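Mandelate racemase/muconate lactonizing protein (Paenibacillus sp., PDB 3V5C) is probably a galacturonate dehydratase of the enolase superfamily, removing water from the sugar acid at a magnesium site, and is seen here as an engineered variant. Local coordinates at residues A[93-96]-A[97-100]; A[284-288]-A[289-293]; A[188-191]-A[192-196]; A[218-221]-A[222-226]; A[272-276]-A[277-281]. The protein carries 1 engineered substitution. All blocks are in the same frame, centred on the assembly; numbering follows the deposited sequence. Where two conformers were deposited one is given.

In the fold
Contacts 1 and 2 meet: Glu-96 and Tyr-97 of helix 92-107 bond to the turn that leads into helix 291-303, with Tyr-97 OH 2.7 Å from Ile-286 O. Contacts 3 and 4 form a second pair on two adjacent barrel helices, their centres 12 Å apart and joined by a salt bridge from Arg-192 to Asp-226. The centres of contacts 1 and 3 lie about 40 Å apart, on opposite sides of the chain's centre. Contact 5 lies just before contact 2 in the sequence. These two come nearest the magnesium bound by Glu-238 and Asp-261, with the side chains of Trp-273 and Tyr-284 about 8 and 9 Å from it.

Contact 1: A[93-96]-A[97-100]; sequences LQLE and YPVL
Glu-96 sets its CG over one face of the Tyr-97 ring, its immediate neighbour in helix 92-107. The torsion responsible puts CG between the backbone N and the carbonyl carbon (chi1 66°), and the chain then runs out extended beside the tyrosine. Glu-96 CG sits 4.2 Å from the ring centroid, displaced toward the rim, a CH-pi contact; farther out, OE1 passes 3.7 Å from Tyr-97 CE2 with the carboxylate turned 65° from the ring plane. Leu-95 adds an apolar approach, its CB 4.2 Å from Val-99 CG2. Pro-98 has no N-H to give, and the helix kinks here. Tyr-97 N turns to a water 2.9 Å away, which also lies close to Leu-93 O, while the helical ladder resumes with Val-99 N to Leu-95 O (2.9 Å) and Leu-100 N to Glu-96 O (2.8 Å). At the far end of its ring, Tyr-97 OH hydrogen-bonds Ile-286 O. With an alanine in place of Tyr-97, Ile-286 O would probably lose its hydroxyl partner and the Glu-96 chain the ring that it lies against. OE1 of Glu-96 accepts from Phe-291 N and OE2 from Thr-292 N at the start of helix 291-303, so the kinked turn is tied to that barrel helix, while Pro-98 and Val-99 pack on strand 42-52 and Leu-95 on helix 66-70.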
loop_
_atom_site.group_PDB
_atom_site.type_symbol
_atom_site.label_atom_id
_atom_site.label_comp_id
_atom_site.label_asym_id
_atom_site.label_seq_id
_atom_site.Cartn_x
_atom_site.Cartn_y
_atom_site.Cartn_z
ATOM N N LEU A 93 10.380 11.696 -1.957
ATOM C CA LEU A 93 10.433 10.423 -2.677
ATOM C C LEU A 93 11.809 9.760 -2.543
ATOM O O LEU A 93 11.915 8.529 -2.477
ATOM C CB LEU A 93 10.093 10.611 -4.150
ATOM C CG LEU A 93 8.752 11.284 -4.448
ATOM C CD1 LEU A 93 8.597 11.520 -5.946
ATOM C CD2 LEU A 93 7.580 10.462 -3.853
ATOM N N GLN A 94 12.851 10.583 -2.497
ATOM C CA GLN A 94 14.220 10.099 -2.502
ATOM C C GLN A 94 14.674 9.642 -1.121
ATOM O O GLN A 94 15.387 8.650 -0.997
ATOM C CB GLN A 94 15.154 11.214 -2.970
ATOM C CG GLN A 94 14.951 11.647 -4.416
ATOM C CD GLN A 94 13.844 12.681 -4.598
ATOM O OE1 GLN A 94 13.232 13.155 -3.631
ATOM N NE2 GLN A 94 13.581 13.031 -5.853
ATOM N N LEU A 95 14.251 10.359 -0.079
ATOM C CA LEU A 95 14.864 10.143 1.227
ATOM C C LEU A 95 13.952 10.041 2.447
ATOM O O LEU A 95 14.449 9.806 3.551
ATOM C CB LEU A 95 15.918 11.241 1.491
ATOM C CG LEU A 95 17.170 11.278 0.622
ATOM C CD1 LEU A 95 18.013 12.509 1.032
ATOM C CD2 LEU A 95 17.951 9.987 0.753
ATOM N N GLU A 96 12.644 10.184 2.290
ATOM C CA GLU A 96 11.797 10.208 3.485
ATOM C C GLU A 96 11.929 8.903 4.263
ATOM O O GLU A 96 11.939 8.898 5.492
ATOM C CB GLU A 96 10.326 10.474 3.175
ATOM C CG GLU A 96 9.614 9.396 2.374
ATOM C CD GLU A 96 8.208 9.824 1.996
ATOM O OE1 GLU A 96 7.617 9.141 1.158
ATOM O OE2 GLU A 96 7.713 10.833 2.548
ATOM N N TYR A 97 12.008 7.788 3.551
ATOM C CA TYR A 97 12.042 6.523 4.257
ATOM C C TYR A 97 13.371 6.283 4.975
ATOM O O TYR A 97 13.378 6.013 6.169
ATOM C CB TYR A 97 11.601 5.345 3.359
ATOM C CG TYR A 97 10.102 5.334 3.109
ATOM C CD1 TYR A 97 9.211 5.116 4.161
ATOM C CD2 TYR A 97 9.561 5.564 1.840
ATOM C CE1 TYR A 97 7.847 5.101 3.989
ATOM C CE2 TYR A 97 8.171 5.535 1.653
ATOM C CZ TYR A 97 7.325 5.321 2.746
ATOM O OH TYR A 97 5.953 5.280 2.603
ATOM N N PRO A 98 14.502 6.387 4.259
ATOM C CA PRO A 98 15.760 6.299 5.020
ATOM C C PRO A 98 15.858 7.335 6.161
ATOM O O PRO A 98 16.434 7.023 7.207
ATOM C CB PRO A 98 16.843 6.576 3.964
ATOM C CG PRO A 98 16.164 6.320 2.621
ATOM C CD PRO A 98 14.703 6.600 2.811
ATOM N N VAL A 99 15.339 8.546 5.971
ATOM C CA VAL A 99 15.420 9.545 7.040
ATOM C C VAL A 99 14.538 9.186 8.235
ATOM O O VAL A 99 14.957 9.285 9.402
ATOM C CB VAL A 99 15.097 10.966 6.509
ATOM C CG1 VAL A 99 14.777 11.912 7.655
ATOM C CG2 VAL A 99 16.285 11.476 5.715
ATOM N N LEU A 100 13.328 8.729 7.964
ATOM C CA LEU A 100 12.464 8.315 9.058
ATOM C C LEU A 100 13.060 7.111 9.792
ATOM O O LEU A 100 12.981 7.019 11.018
ATOM C CB LEU A 100 11.044 8.028 8.549
ATOM C CG LEU A 100 10.236 9.277 8.199
ATOM C CD1 LEU A 100 9.004 8.886 7.409
ATOM C CD2 LEU A 100 9.832 10.022 9.455
HETATM O O HOH W 1 12.227 7.715 0.638
#

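Contact 2: A[284-288]-A[289-293]; sequences YDIIW and PGFTH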
loop_
_atom_site.group_PDB
_atom_site.type_symbol
_atom_site.label_atom_id
_atom_site.label_comp_id
_atom_site.label_asym_id
_atom_site.label_seq_id
_atom_site.Cartn_x
_atom_site.Cartn_y
_atom_site.Cartn_z
ATOM N N TYR A 284 -4.240 6.715 -2.826
ATOM C CA TYR A 284 -2.910 7.128 -3.264
ATOM C C TYR A 284 -1.844 6.175 -2.740
ATOM O O TYR A 284 -1.932 5.645 -1.640
ATOM C CB TYR A 284 -2.614 8.578 -2.853
ATOM C CG TYR A 284 -3.664 9.507 -3.380
ATOM C CD1 TYR A 284 -3.550 10.037 -4.647
ATOM C CD2 TYR A 284 -4.799 9.804 -2.634
ATOM C CE1 TYR A 284 -4.537 10.874 -5.167
ATOM C CE2 TYR A 284 -5.794 10.633 -3.140
ATOM C CZ TYR A 284 -5.655 11.156 -4.401
ATOM O OH TYR A 284 -6.642 11.990 -4.890
ATOM N N ASP A 285 -0.837 5.945 -3.567
ATOM C CA ASP A 285 0.187 4.940 -3.282
ATOM C C ASP A 285 1.139 5.378 -2.153
ATOM O O ASP A 285 1.457 6.567 -2.003
ATOM C CB ASP A 285 0.945 4.648 -4.588
ATOM C CG ASP A 285 2.032 3.584 -4.444
ATOM O OD1 ASP A 285 1.713 2.384 -4.613
ATOM O OD2 ASP A 285 3.215 3.951 -4.256
ATOM N N ILE A 286 1.569 4.394 -1.367
ATOM C CA ILE A 286 2.405 4.594 -0.178
ATOM C C ILE A 286 3.842 5.033 -0.496
ATOM O O ILE A 286 4.533 5.587 0.367
ATOM C CB ILE A 286 2.385 3.318 0.693
ATOM C CG1 ILE A 286 3.067 3.548 2.033
ATOM C CG2 ILE A 286 3.051 2.151 -0.047
ATOM C CD1 ILE A 286 2.404 4.595 2.893
ATOM N N ILE A 287 4.297 4.775 -1.719
ATOM C CA ILE A 287 5.625 5.186 -2.171
ATOM C C ILE A 287 5.543 6.509 -2.959
ATOM O O ILE A 287 6.336 7.428 -2.742
ATOM C CB ILE A 287 6.287 4.119 -3.061
ATOM C CG1 ILE A 287 6.270 2.738 -2.399
ATOM C CG2 ILE A 287 7.724 4.523 -3.424
ATOM C CD1 ILE A 287 7.017 2.670 -1.092
ATOM N N TRP A 288 4.586 6.595 -3.881
ATOM C CA TRP A 288 4.363 7.823 -4.644
ATOM C C TRP A 288 2.870 8.148 -4.590
ATOM O O TRP A 288 2.072 7.462 -5.224
ATOM C CB TRP A 288 4.822 7.640 -6.093
ATOM C CG TRP A 288 4.533 8.819 -6.955
ATOM C CD1 TRP A 288 5.272 9.966 -7.047
ATOM C CD2 TRP A 288 3.408 8.993 -7.834
ATOM N NE1 TRP A 288 4.687 10.833 -7.946
ATOM C CE2 TRP A 288 3.539 10.263 -8.434
ATOM C CE3 TRP A 288 2.303 8.195 -8.172
ATOM C CZ2 TRP A 288 2.609 10.755 -9.357
ATOM C CZ3 TRP A 288 1.380 8.686 -9.090
ATOM C CH2 TRP A 288 1.539 9.954 -9.669
ATOM N N PRO A 289 2.482 9.208 -3.868
ATOM C CA PRO A 289 3.281 10.342 -3.395
ATOM C C PRO A 289 4.046 10.139 -2.086
ATOM O O PRO A 289 4.837 11.020 -1.735
ATOM C CB PRO A 289 2.234 11.432 -3.196
ATOM C CG PRO A 289 1.010 10.662 -2.759
ATOM C CD PRO A 289 1.041 9.421 -3.619
ATOM N N GLY A 290 3.834 9.033 -1.379
ATOM C CA GLY A 290 4.673 8.769 -0.221
ATOM C C GLY A 290 4.122 9.026 1.171
ATOM O O GLY A 290 2.964 9.417 1.362
ATOM N N PHE A 291 4.993 8.769 2.143
ATOM C CA PHE A 291 4.663 8.742 3.561
ATOM C C PHE A 291 4.360 10.137 4.121
ATOM O O PHE A 291 3.341 10.333 4.786
ATOM C CB PHE A 291 5.836 8.115 4.333
ATOM C CG PHE A 291 5.483 7.677 5.748
ATOM C CD1 PHE A 291 5.089 6.372 6.008
ATOM C CD2 PHE A 291 5.567 8.571 6.814
ATOM C CE1 PHE A 291 4.766 5.963 7.292
ATOM C CE2 PHE A 291 5.256 8.165 8.119
ATOM C CZ PHE A 291 4.845 6.852 8.353
ATOM N N THR A 292 5.269 11.079 3.887
ATOM C CA THR A 292 5.112 12.448 4.378
ATOM C C THR A 292 3.860 13.088 3.777
ATOM O O THR A 292 3.062 13.732 4.481
ATOM C CB THR A 292 6.368 13.279 4.057
ATOM O OG1 THR A 292 7.487 12.657 4.693
ATOM C CG2 THR A 292 6.213 14.697 4.606
ATOM N N HIS A 293 3.662 12.849 2.489
ATOM C CA HIS A 293 2.465 13.319 1.803
ATOM C C HIS A 293 1.218 12.721 2.464
ATOM O O HIS A 293 0.214 13.407 2.721
ATOM C CB HIS A 293 2.527 12.926 0.329
ATOM C CG HIS A 293 1.357 13.407 -0.462
ATOM N ND1 HIS A 293 1.415 14.519 -1.274
ATOM C CD2 HIS A 293 0.097 12.919 -0.576
ATOM C CE1 HIS A 293 0.241 14.700 -1.852
ATOM N NE2 HIS A 293 -0.576 13.747 -1.444
#
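Trp-288 swings CG away from its backbone N to lie beside the carbonyl carbon (chi1 176°), which sets the indole against Pro-289, with Trp-288 CG 3.7 Å from Pro-289 N and Pro-289 CA over one ring face. Tyr-284 CB, its place set by the backbone, meets Pro-289 CD at 3.8 Å, while chi1 of -56° puts the ring beside the backbone N. The peptide between Trp-288 and Pro-289 is cis, and the chain doubles back so that Gly-290 N makes a weak bond to Asp-285 O at 3.5 Å. Gly-290, the N-cap residue of helix 291-303, has a positive phi of 103° that would jam a CB against the preceding carbonyl. Asp-285 OD2 grips the turn twice: Trp-288 N comes to its anti lone pair at 3.0 Å, and Ile-287 N, completing an Asx turn, from above the carboxylate plane at 2.9 Å. A serine in place of Pro-289 would probably forfeit the cis peptide and leave Tyr-284 CB without its ring partner. With OD2 holding two backbone N-H groups, OD1 is left to bond His-311 ND1; the pair, following the sixth and seventh barrel strands, is consistent with the His-Asp dyad of mandelate racemase relatives.

Contact 3: A[188-191]-A[192-196]; sequences IAIV and RGISE
Ile-190 and Ile-194, one turn apart on helix 180-198, lie side by side and point the same way. In Ile-190, CG2 stands opposite the backbone N across the CA-CB bond, where it meets the terminal CD1 of Ile-194 at 3.7 Å. Ile-188 and Arg-192 form a second parallel pair on another side of the helix. The arginine chain runs extended from CG to NE alongside the isoleucine, whose methyl CG2 comes obliquely to the guanidinium end, 4.0 Å from Arg-192 NE. Arg-192 was modelled in two conformers; in the one described, its NH1 makes a salt bridge to Asp-226 beyond the next helix. Below the side chains the backbone ladder is regular: Arg-192 N to Ile-188 O at 2.9 Å is nearly straight at 173°, and Ser-195 N to Val-191 O spans 3.0 Å. The isoleucine pair faces inward, both members touching Ile-169, while Val-191 packs on Ile-169 and Ile-206. On a further flank Ala-189 rests against Val-149 of helix 145-161. Apolar residues turned to the strands and an arginine reaching to the end of helix 214-223 and the loop after it suit the crossover helix of a beta-alpha-beta unit, here linking strands 167-170 and 204-207 of the enolase-type barrel.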
loop_
_atom_site.group_PDB
_atom_site.type_symbol
_atom_site.label_atom_id
_atom_site.label_comp_id
_atom_site.label_asym_id
_atom_site.label_seq_id
_atom_site.Cartn_x
_atom_site.Cartn_y
_atom_site.Cartn_z
ATOM N N ILE A 188 -18.260 -12.702 -11.189
ATOM C CA ILE A 188 -19.306 -12.808 -10.167
ATOM C C ILE A 188 -19.189 -14.137 -9.408
ATOM O O ILE A 188 -19.232 -14.157 -8.177
ATOM C CB ILE A 188 -20.700 -12.690 -10.791
ATOM C CG1 ILE A 188 -20.914 -11.250 -11.272
ATOM C CG2 ILE A 188 -21.780 -13.064 -9.756
ATOM C CD1 ILE A 188 -22.013 -11.074 -12.308
ATOM N N ALA A 189 -19.043 -15.225 -10.165
ATOM C CA ALA A 189 -18.922 -16.558 -9.591
ATOM C C ALA A 189 -17.713 -16.639 -8.672
ATOM O O ALA A 189 -17.771 -17.256 -7.612
ATOM C CB ALA A 189 -18.791 -17.594 -10.694
ATOM N N ILE A 190 -16.603 -16.047 -9.100
ATOM C CA ILE A 190 -15.395 -16.052 -8.279
ATOM C C ILE A 190 -15.594 -15.271 -6.980
ATOM O O ILE A 190 -15.203 -15.716 -5.898
ATOM C CB ILE A 190 -14.184 -15.517 -9.073
ATOM C CG1 ILE A 190 -13.774 -16.541 -10.137
ATOM C CG2 ILE A 190 -13.016 -15.194 -8.135
ATOM C CD1 ILE A 190 -12.740 -16.057 -11.131
ATOM N N VAL A 191 -16.176 -14.088 -7.079
ATOM C CA VAL A 191 -16.428 -13.316 -5.886
ATOM C C VAL A 191 -17.319 -14.072 -4.908
ATOM O O VAL A 191 -17.024 -14.135 -3.727
ATOM C CB VAL A 191 -16.998 -11.949 -6.210
ATOM C CG1 VAL A 191 -17.330 -11.221 -4.906
ATOM C CG2 VAL A 191 -15.977 -11.152 -7.034
ATOM N N ARG A 192 -18.396 -14.666 -5.409
ATOM C CA ARG A 192 -19.251 -15.488 -4.560
ATOM C C ARG A 192 -18.444 -16.589 -3.881
ATOM O O ARG A 192 -18.570 -16.816 -2.679
ATOM C CB ARG A 192 -20.352 -16.156 -5.388
ATOM C CG ARG A 192 -21.384 -15.236 -5.967
ATOM C CD ARG A 192 -22.559 -16.049 -6.520
ATOM N NE ARG A 192 -23.669 -15.188 -6.910
ATOM C CZ ARG A 192 -24.452 -14.559 -6.041
ATOM N NH1 ARG A 192 -24.244 -14.704 -4.739
ATOM N NH2 ARG A 192 -25.444 -13.790 -6.467
ATOM N N GLY A 193 -17.631 -17.280 -4.670
ATOM C CA GLY A 193 -16.848 -18.400 -4.167
ATOM C C GLY A 193 -15.924 -17.993 -3.034
ATOM O O GLY A 193 -15.818 -18.672 -2.019
ATOM N N ILE A 194 -15.238 -16.870 -3.202
ATOM C CA ILE A 194 -14.323 -16.419 -2.159
ATOM C C ILE A 194 -15.069 -15.971 -0.901
ATOM O O ILE A 194 -14.629 -16.246 0.212
ATOM C CB ILE A 194 -13.372 -15.346 -2.698
ATOM C CG1 ILE A 194 -12.417 -16.017 -3.689
ATOM C CG2 ILE A 194 -12.595 -14.687 -1.547
ATOM C CD1 ILE A 194 -11.769 -15.077 -4.668
ATOM N N SER A 195 -16.201 -15.303 -1.084
ATOM C CA SER A 195 -17.087 -14.950 0.024
ATOM C C SER A 195 -17.405 -16.160 0.904
ATOM O O SER A 195 -17.398 -16.072 2.134
ATOM C CB SER A 195 -18.384 -14.351 -0.517
ATOM O OG SER A 195 -19.324 -14.134 0.519
ATOM N N GLU A 196 -17.676 -17.286 0.261
ATOM C CA GLU A 196 -17.989 -18.517 0.989
ATOM C C GLU A 196 -16.812 -19.021 1.830
ATOM O O GLU A 196 -16.999 -19.497 2.945
ATOM C CB GLU A 196 -18.508 -19.583 0.011
ATOM C CG GLU A 196 -19.851 -19.201 -0.603
ATOM C CD GLU A 196 -20.140 -19.879 -1.938
ATOM O OE1 GLU A 196 -19.340 -20.740 -2.367
ATOM O OE2 GLU A 196 -21.176 -19.540 -2.560
#

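Contact 4: A[218-221]-A[222-226]; sequences KEVL and AALSD
Val-220 and Leu-224 make the apolar part of this contact, side by side and pointing the same way. Val-220 CG1, opposite the backbone N (chi1 169°), touches Leu-224 CD1 at 3.8 Å, and Leu-224 continues onto Val-191 of helix 180-198. The backbone bonds then show the helix running out. Ala-222 N to Lys-218 O (2.9 Å) and Ala-223 N to Glu-219 O (3.0 Å) are regular, whereas at Leu-224, the first residue to leave helical angles, the N-H bond to Val-220 O is bent to 142° and a weak bond to Leu-221 O is added. The polar side-chain bond comes last: Ser-225 OG donates to Ala-222 O at 2.6 Å, in the carbonyl plane on a lone pair, and Ser-225 N binds the same oxygen at 2.9 Å. Two donors from one residue thus close the final turn. Leu-221 covers a different flank, against Leu-246 and Trp-249. This is the C-terminal end of helix 214-223, the crossover of the beta-alpha-beta unit between strands 204-207 and 231-233 in the barrel.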
loop_
_atom_site.group_PDB
_atom_site.type_symbol
_atom_site.label_atom_id
_atom_site.label_comp_id
_atom_site.label_asym_id
_atom_site.label_seq_id
_atom_site.Cartn_x
_atom_site.Cartn_y
_atom_site.Cartn_z
ATOM N N LYS A 218 -23.016 -1.911 -12.275
ATOM C CA LYS A 218 -24.314 -2.148 -11.667
ATOM C C LYS A 218 -24.749 -3.603 -11.842
ATOM O O LYS A 218 -25.395 -4.165 -10.951
ATOM C CB LYS A 218 -25.360 -1.206 -12.274
ATOM C CG LYS A 218 -25.149 0.245 -11.853
ATOM C CD LYS A 218 -26.169 1.136 -12.563
ATOM C CE LYS A 218 -26.070 2.560 -12.044
ATOM N NZ LYS A 218 -27.022 3.458 -12.775
ATOM N N GLU A 219 -24.401 -4.202 -12.978
ATOM C CA GLU A 219 -24.780 -5.597 -13.210
ATOM C C GLU A 219 -24.082 -6.499 -12.209
ATOM O O GLU A 219 -24.701 -7.402 -11.634
ATOM C CB GLU A 219 -24.447 -6.043 -14.622
ATOM C CG GLU A 219 -24.626 -7.519 -14.850
ATOM C CD GLU A 219 -24.740 -7.869 -16.318
ATOM O OE1 GLU A 219 -25.121 -6.984 -17.126
ATOM O OE2 GLU A 219 -24.445 -9.035 -16.662
ATOM N N VAL A 220 -22.794 -6.252 -11.995
ATOM C CA VAL A 220 -22.028 -7.050 -11.052
ATOM C C VAL A 220 -22.486 -6.839 -9.602
ATOM O O VAL A 220 -22.670 -7.805 -8.847
ATOM C CB VAL A 220 -20.556 -6.728 -11.194
ATOM C CG1 VAL A 220 -19.767 -7.337 -10.055
ATOM C CG2 VAL A 220 -20.050 -7.205 -12.555
ATOM N N LEU A 221 -22.684 -5.583 -9.212
ATOM C CA LEU A 221 -23.130 -5.270 -7.859
ATOM C C LEU A 221 -24.507 -5.864 -7.570
ATOM O O LEU A 221 -24.736 -6.374 -6.469
ATOM C CB LEU A 221 -23.150 -3.761 -7.619
ATOM C CG LEU A 221 -21.773 -3.103 -7.590
ATOM C CD1 LEU A 221 -21.894 -1.601 -7.462
ATOM C CD2 LEU A 221 -20.976 -3.666 -6.431
ATOM N N ALA A 222 -25.409 -5.804 -8.548
ATOM C CA ALA A 222 -26.739 -6.372 -8.357
ATOM C C ALA A 222 -26.629 -7.884 -8.194
ATOM O O ALA A 222 -27.224 -8.453 -7.279
ATOM C CB ALA A 222 -27.667 -6.001 -9.511
ATOM N N ALA A 223 -25.853 -8.528 -9.064
ATOM C CA ALA A 223 -25.689 -9.978 -8.987
ATOM C C ALA A 223 -25.161 -10.371 -7.612
ATOM O O ALA A 223 -25.537 -11.413 -7.073
ATOM C CB ALA A 223 -24.767 -10.473 -10.092
ATOM N N LEU A 224 -24.325 -9.519 -7.032
ATOM C CA LEU A 224 -23.720 -9.781 -5.730
ATOM C C LEU A 224 -24.482 -9.165 -4.550
ATOM O O LEU A 224 -23.911 -8.983 -3.485
ATOM C CB LEU A 224 -22.250 -9.353 -5.712
ATOM C CG LEU A 224 -21.339 -10.083 -6.710
ATOM C CD1 LEU A 224 -20.021 -9.356 -6.882
ATOM C CD2 LEU A 224 -21.083 -11.535 -6.277
ATOM N N SER A 225 -25.767 -8.875 -4.750
ATOM C CA SER A 225 -26.617 -8.304 -3.697
ATOM C C SER A 225 -26.573 -9.124 -2.415
ATOM O O SER A 225 -26.518 -8.571 -1.311
ATOM C CB SER A 225 -28.067 -8.230 -4.169
ATOM O OG SER A 225 -28.224 -7.243 -5.171
ATOM N N ASP A 226 -26.613 -10.444 -2.571
ATOM C CA ASP A 226 -26.667 -11.350 -1.426
ATOM C C ASP A 226 -25.292 -11.555 -0.808
ATOM O O ASP A 226 -25.139 -12.287 0.165
ATOM C CB ASP A 226 -27.281 -12.699 -1.815
ATOM C CG ASP A 226 -26.750 -13.238 -3.140
ATOM O OD1 ASP A 226 -25.812 -12.644 -3.722
ATOM O OD2 ASP A 226 -27.278 -14.275 -3.603
#

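Contact 5: A[272-276]-A[277-281]; sequences EWATR and GRVDV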
loop_
_atom_site.group_PDB
_atom_site.type_symbol
_atom_site.label_atom_id
_atom_site.label_comp_id
_atom_site.label_asym_id
_atom_site.label_seq_id
_atom_site.Cartn_x
_atom_site.Cartn_y
_atom_site.Cartn_z
ATOM N N GLU A 272 -11.786 16.495 -4.144
ATOM C CA GLU A 272 -12.980 17.321 -4.203
ATOM C C GLU A 272 -14.246 16.455 -4.387
ATOM O O GLU A 272 -15.229 16.596 -3.645
ATOM C CB GLU A 272 -12.832 18.367 -5.313
ATOM C CG GLU A 272 -14.021 19.290 -5.460
ATOM C CD GLU A 272 -13.800 20.375 -6.507
ATOM O OE1 GLU A 272 -12.663 20.506 -7.013
ATOM O OE2 GLU A 272 -14.772 21.100 -6.820
ATOM N N TRP A 273 -14.222 15.540 -5.350
ATOM C CA TRP A 273 -15.347 14.630 -5.538
ATOM C C TRP A 273 -15.645 13.822 -4.274
ATOM O O TRP A 273 -16.803 13.630 -3.908
ATOM C CB TRP A 273 -15.070 13.675 -6.698
ATOM C CG TRP A 273 -14.826 14.382 -7.994
ATOM C CD1 TRP A 273 -15.096 15.699 -8.279
ATOM C CD2 TRP A 273 -14.240 13.829 -9.176
ATOM N NE1 TRP A 273 -14.713 15.987 -9.569
ATOM C CE2 TRP A 273 -14.199 14.852 -10.142
ATOM C CE3 TRP A 273 -13.784 12.550 -9.528
ATOM C CZ2 TRP A 273 -13.690 14.644 -11.425
ATOM C CZ3 TRP A 273 -13.269 12.347 -10.792
ATOM C CH2 TRP A 273 -13.237 13.384 -11.735
ATOM N N ALA A 274 -14.601 13.366 -3.598
ATOM C CA ALA A 274 -14.781 12.617 -2.363
ATOM C C ALA A 274 -15.450 13.459 -1.271
ATOM O O ALA A 274 -16.364 12.983 -0.586
ATOM C CB ALA A 274 -13.445 12.055 -1.869
ATOM N N THR A 275 -14.993 14.702 -1.116
ATOM C CA THR A 275 -15.594 15.585 -0.120
ATOM C C THR A 275 -17.058 15.867 -0.453
ATOM O O THR A 275 -17.836 16.221 0.431
ATOM C CB THR A 275 -14.827 16.917 0.056
ATOM O OG1 THR A 275 -15.029 17.750 -1.092
ATOM C CG2 THR A 275 -13.356 16.671 0.271
ATOM N N ARG A 276 -17.448 15.702 -1.718
ATOM C CA ARG A 276 -18.856 15.854 -2.078
ATOM C C ARG A 276 -19.669 14.557 -1.989
ATOM O O ARG A 276 -20.851 14.517 -2.342
ATOM C CB ARG A 276 -19.010 16.516 -3.452
ATOM C CG ARG A 276 -18.622 17.990 -3.462
ATOM C CD ARG A 276 -19.181 18.710 -4.684
ATOM N NE ARG A 276 -18.457 18.392 -5.918
ATOM C CZ ARG A 276 -17.414 19.069 -6.372
ATOM N NH1 ARG A 276 -16.932 20.097 -5.677
ATOM N NH2 ARG A 276 -16.832 18.712 -7.512
ATOM N N GLY A 277 -19.029 13.489 -1.516
ATOM C CA GLY A 277 -19.727 12.250 -1.231
ATOM C C GLY A 277 -19.720 11.185 -2.312
ATOM O O GLY A 277 -20.392 10.172 -2.171
ATOM N N ARG A 278 -18.948 11.394 -3.376
ATOM C CA ARG A 278 -18.969 10.466 -4.508
ATOM C C ARG A 278 -17.977 9.308 -4.355
ATOM O O ARG A 278 -18.123 8.273 -5.029
ATOM C CB ARG A 278 -18.695 11.205 -5.830
ATOM C CG ARG A 278 -19.841 12.107 -6.334
ATOM C CD ARG A 278 -19.954 13.362 -5.490
ATOM N NE ARG A 278 -20.700 14.435 -6.148
ATOM C CZ ARG A 278 -21.990 14.691 -5.948
ATOM N NH1 ARG A 278 -22.720 13.930 -5.138
ATOM N NH2 ARG A 278 -22.562 15.712 -6.578
ATOM N N VAL A 279 -16.991 9.478 -3.468
ATOM C CA VAL A 279 -15.930 8.489 -3.262
ATOM C C VAL A 279 -15.639 8.445 -1.762
ATOM O O VAL A 279 -15.616 9.491 -1.112
ATOM C CB VAL A 279 -14.641 8.859 -4.052
ATOM C CG1 VAL A 279 -13.485 7.942 -3.678
ATOM C CG2 VAL A 279 -14.893 8.832 -5.575
ATOM N N ASP A 280 -15.472 7.244 -1.201
ATOM C CA ASP A 280 -15.369 7.083 0.252
ATOM C C ASP A 280 -13.960 6.805 0.762
ATOM O O ASP A 280 -13.617 7.187 1.873
ATOM C CB ASP A 280 -16.268 5.932 0.698
ATOM C CG ASP A 280 -17.693 6.131 0.252
ATOM O OD1 ASP A 280 -18.287 7.172 0.617
ATOM O OD2 ASP A 280 -18.203 5.279 -0.490
ATOM N N VAL A 281 -13.158 6.121 -0.054
ATOM C CA VAL A 281 -11.866 5.609 0.362
ATOM C C VAL A 281 -10.842 6.046 -0.669
ATOM O O VAL A 281 -11.028 5.821 -1.862
ATOM C CB VAL A 281 -11.873 4.066 0.382
ATOM C CG1 VAL A 281 -10.502 3.533 0.751
ATOM C CG2 VAL A 281 -12.931 3.537 1.351
#
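Helix 270-275 ends in a Schellman motif, Arg-278 N reaching back to Trp-273 O at 3.1 Å and Gly-277 N to Ala-274 O at 2.9 Å, with Gly-277 at a positive phi of 95° where a CB would collide with the carbonyl O of Arg-276. Past this turn the chain folds back, and Ala-274 CB comes 4.1 Å from Val-279 CB and 3.4 Å from Val-279 O. Val-279 N is buried with no polar partner in the model. Arg-278 bends at its second side-chain torsion (chi2 73°), which brings its guanidinium back across Arg-276, whose CB lies over one face, 3.8 Å from Arg-278 NE. Arg-276 itself bends at chi3 and reaches back to Glu-272: its NH1 meets Glu-272 OE2 at 2.6 Å, in the guanidinium plane and on the anti lone pair, while NH2 makes a weak bond to the same oxygen and lies at the edge of the Trp-273 ring. One turn of the helix is further stitched by Thr-275 OG1, which donates to Glu-272 O at 2.8 Å. Both arginines give a salt bridge from NE to Glu-240 OE2; that shared carboxylate probably offsets their like charges and ties the helix end to the start of helix 240-253.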